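Long-range contact in geranylgeranyl pyrophosphate synthetase (Pyrococcus horikoshii, PDB 1WY0), which probably condenses isopentenyl diphosphate with allylic diphosphates to make geranylgeranyl diphosphate: residues 207-212 with 308-313. Sequence-based numbering, arbitrary orientation.
Sequences GRNVGI and KDMIKK
M310 and N209 face each other across the two helices, and their CA atoms lie 5.4 Å apart. The M310 side chain reaches across the gap. Its CB lies 3.5 Å from OD1 of N209. CG is next to OD1 too, at 3.4 Å, so the amide oxygen rests against two methylenes. A chi1 of -75° puts CG opposite the carbonyl carbon of M310 and in touch with this oxygen. SD then passes on to I212, 3.7 Å from its CG2. The CE position is doubtful, because it is modelled too close to I212.

The amide of N209 sits between M310 and K313. Its CB lies 3.5 Å from the backbone O of M310. ND2 of N209 comes 4.0 Å from CG of K313 but is hydrogen-bonded to S205 O, one turn earlier in its own helix. This bond restrains the rotation of the amide and leaves OD1 by M310. On another side of the interface V210 CG2 meets I311 CD1 at 4.3 Å, a loose apolar contact. A314 extends this packing against N209 and V210, and A213 lies against M310 and I311. Helix 167-193 covers I212 through M171, I174 and S175.

The axes of the two segments run nearly antiparallel, at 156°, and approach to 8.4 Å. The contact is side-chain packing that lays helix 299-315 along helix 197-224, within the all-helical polyprenyl synthetase fold.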
ATOM      1  N   GLY A 207      24.267  -5.156   0.368  1.00 40.74           N
ATOM      2  CA  GLY A 207      22.976  -5.019  -0.301  1.00 40.30           C
ATOM      3  C   GLY A 207      22.738  -3.579  -0.759  1.00 39.05           C
ATOM      4  O   GLY A 207      22.277  -3.304  -1.860  1.00 38.18           O
ATOM      5  N   ARG A 208      23.038  -2.643   0.157  1.00 39.49           N
ATOM      6  CA  ARG A 208      22.879  -1.233  -0.171  1.00 40.36           C
ATOM      7  C   ARG A 208      23.666  -0.862  -1.431  1.00 41.32           C
ATOM      8  O   ARG A 208      23.164  -0.239  -2.358  1.00 40.78           O
ATOM      9  CB  ARG A 208      23.385  -0.418   1.018  1.00 41.61           C
ATOM     10  CG  ARG A 208      22.906   1.032   0.979  1.00 45.45           C
ATOM     11  CD  ARG A 208      21.385   1.126   0.835  1.00 49.57           C
ATOM     12  NE  ARG A 208      20.886   2.355   1.458  1.00 52.60           N
ATOM     13  CZ  ARG A 208      19.916   2.229   2.380  1.00 52.69           C
ATOM     14  NH1 ARG A 208      19.461   1.031   2.706  1.00 53.20           N
ATOM     15  NH2 ARG A 208      19.379   3.323   2.927  1.00 55.30           N
ATOM     16  N   ASN A 209      24.956  -1.247  -1.421  1.00 39.90           N
ATOM     17  CA  ASN A 209      25.839  -0.894  -2.527  1.00 40.11           C
ATOM     18  C   ASN A 209      25.443  -1.587  -3.834  1.00 39.53           C
ATOM     19  O   ASN A 209      25.512  -1.021  -4.917  1.00 40.01           O
ATOM     20  CB  ASN A 209      27.259  -1.300  -2.138  1.00 41.15           C
ATOM     21  CG  ASN A 209      27.913  -0.175  -1.382  1.00 43.21           C
ATOM     22  OD1 ASN A 209      28.198   0.889  -1.923  1.00 45.30           O
ATOM     23  ND2 ASN A 209      28.160  -0.430  -0.086  1.00 43.71           N
ATOM     24  N   VAL A 210      25.073  -2.859  -3.758  1.00 38.29           N
ATOM     25  CA  VAL A 210      24.715  -3.598  -4.954  1.00 39.44           C
ATOM     26  C   VAL A 210      23.418  -3.032  -5.525  1.00 39.68           C
ATOM     27  O   VAL A 210      23.313  -2.793  -6.728  1.00 39.27           O
ATOM     28  CB  VAL A 210      24.547  -5.102  -4.643  1.00 39.77           C
ATOM     29  CG1 VAL A 210      23.877  -5.815  -5.808  1.00 39.95           C
ATOM     30  CG2 VAL A 210      25.901  -5.717  -4.388  1.00 38.86           C
ATOM     31  N   GLY A 211      22.442  -2.802  -4.654  1.00 39.10           N
ATOM     32  CA  GLY A 211      21.172  -2.250  -5.091  1.00 39.72           C
ATOM     33  C   GLY A 211      21.351  -0.960  -5.871  1.00 40.50           C
ATOM     34  O   GLY A 211      20.732  -0.766  -6.919  1.00 41.45           O
ATOM     35  N   ILE A 212      22.214  -0.079  -5.378  1.00 39.06           N
ATOM     36  CA  ILE A 212      22.447   1.191  -6.049  1.00 38.57           C
ATOM     37  C   ILE A 212      23.232   1.033  -7.350  1.00 38.45           C
ATOM     38  O   ILE A 212      22.837   1.577  -8.382  1.00 39.38           O
ATOM     39  CB  ILE A 212      23.162   2.188  -5.099  1.00 38.09           C
ATOM     40  CG1 ILE A 212      22.164   2.684  -4.047  1.00 37.54           C
ATOM     41  CG2 ILE A 212      23.728   3.362  -5.874  1.00 38.33           C
ATOM     42  CD1 ILE A 212      22.746   3.650  -3.023  1.00 38.75           C
ATOM     43  N   LYS A 308      31.220   0.457 -10.355  1.00 44.62           N
ATOM     44  CA  LYS A 308      32.252  -0.549 -10.112  1.00 45.71           C
ATOM     45  C   LYS A 308      32.835  -0.422  -8.708  1.00 46.00           C
ATOM     46  O   LYS A 308      33.052  -1.424  -8.026  1.00 46.06           O
ATOM     47  CB  LYS A 308      33.365  -0.437 -11.158  1.00 47.40           C
ATOM     48  CG  LYS A 308      33.124  -1.287 -12.398  1.00 50.69           C
ATOM     49  CD  LYS A 308      33.462  -0.528 -13.669  1.00 51.78           C
ATOM     50  CE  LYS A 308      34.857  -0.874 -14.163  1.00 54.72           C
ATOM     51  NZ  LYS A 308      35.418   0.192 -15.051  1.00 58.03           N
ATOM     52  N   ASP A 309      33.089   0.806  -8.272  1.00 45.56           N
ATOM     53  CA  ASP A 309      33.629   1.007  -6.939  1.00 46.68           C
ATOM     54  C   ASP A 309      32.684   0.447  -5.881  1.00 46.30           C
ATOM     55  O   ASP A 309      33.106  -0.288  -4.988  1.00 48.28           O
ATOM     56  CB  ASP A 309      33.882   2.491  -6.677  1.00 48.47           C
ATOM     57  CG  ASP A 309      35.027   3.042  -7.505  1.00 51.77           C
ATOM     58  OD1 ASP A 309      35.813   2.234  -8.052  1.00 54.57           O
ATOM     59  OD2 ASP A 309      35.150   4.284  -7.600  1.00 51.59           O
ATOM     60  N   MET A 310      31.403   0.776  -5.985  1.00 45.53           N
ATOM     61  CA  MET A 310      30.423   0.289  -5.020  1.00 45.32           C
ATOM     62  C   MET A 310      30.395  -1.237  -5.006  1.00 43.88           C
ATOM     63  O   MET A 310      30.186  -1.861  -3.969  1.00 41.43           O
ATOM     64  CB  MET A 310      29.041   0.840  -5.366  1.00 46.64           C
ATOM     65  CG  MET A 310      28.874   2.298  -4.996  1.00 48.75           C
ATOM     66  SD  MET A 310      27.411   3.026  -5.723  1.00 49.55           S
ATOM     67  CE  MET A 310      26.182   2.478  -4.569  1.00 51.56           C
ATOM     68  N   ILE A 311      30.597  -1.832  -6.176  1.00 44.35           N
ATOM     69  CA  ILE A 311      30.626  -3.279  -6.302  1.00 44.46           C
ATOM     70  C   ILE A 311      31.855  -3.804  -5.557  1.00 45.62           C
ATOM     71  O   ILE A 311      31.778  -4.781  -4.813  1.00 43.38           O
ATOM     72  CB  ILE A 311      30.716  -3.700  -7.784  1.00 44.14           C
ATOM     73  CG1 ILE A 311      29.354  -3.525  -8.455  1.00 44.80           C
ATOM     74  CG2 ILE A 311      31.185  -5.138  -7.898  1.00 44.16           C
ATOM     75  CD1 ILE A 311      28.179  -3.982  -7.605  1.00 41.66           C
ATOM     76  N   LYS A 312      32.991  -3.151  -5.768  1.00 47.24           N
ATOM     77  CA  LYS A 312      34.223  -3.563  -5.107  1.00 50.33           C
ATOM     78  C   LYS A 312      34.062  -3.415  -3.601  1.00 49.81           C
ATOM     79  O   LYS A 312      34.404  -4.313  -2.844  1.00 48.79           O
ATOM     80  CB  LYS A 312      35.399  -2.713  -5.589  1.00 53.10           C
ATOM     81  CG  LYS A 312      35.833  -2.999  -7.023  1.00 56.83           C
ATOM     82  CD  LYS A 312      36.222  -4.462  -7.234  1.00 59.19           C
ATOM     83  CE  LYS A 312      36.782  -4.675  -8.644  1.00 60.91           C
ATOM     84  NZ  LYS A 312      37.148  -6.097  -8.939  1.00 62.56           N
ATOM     85  N   LYS A 313      33.524  -2.279  -3.170  1.00 51.81           N
ATOM     86  CA  LYS A 313      33.325  -2.048  -1.748  1.00 52.56           C
ATOM     87  C   LYS A 313      32.376  -3.067  -1.140  1.00 52.30           C
ATOM     88  O   LYS A 313      32.587  -3.522  -0.021  1.00 54.37           O
ATOM     89  CB  LYS A 313      32.779  -0.643  -1.500  1.00 53.00           C
ATOM     90  CG  LYS A 313      32.172  -0.476  -0.114  1.00 56.32           C
ATOM     91  CD  LYS A 313      33.263  -0.285   0.937  1.00 59.52           C
ATOM     92  CE  LYS A 313      32.700  -0.211   2.355  1.00 60.81           C
ATOM     93  NZ  LYS A 313      33.460  -1.064   3.315  1.00 62.63           N
TER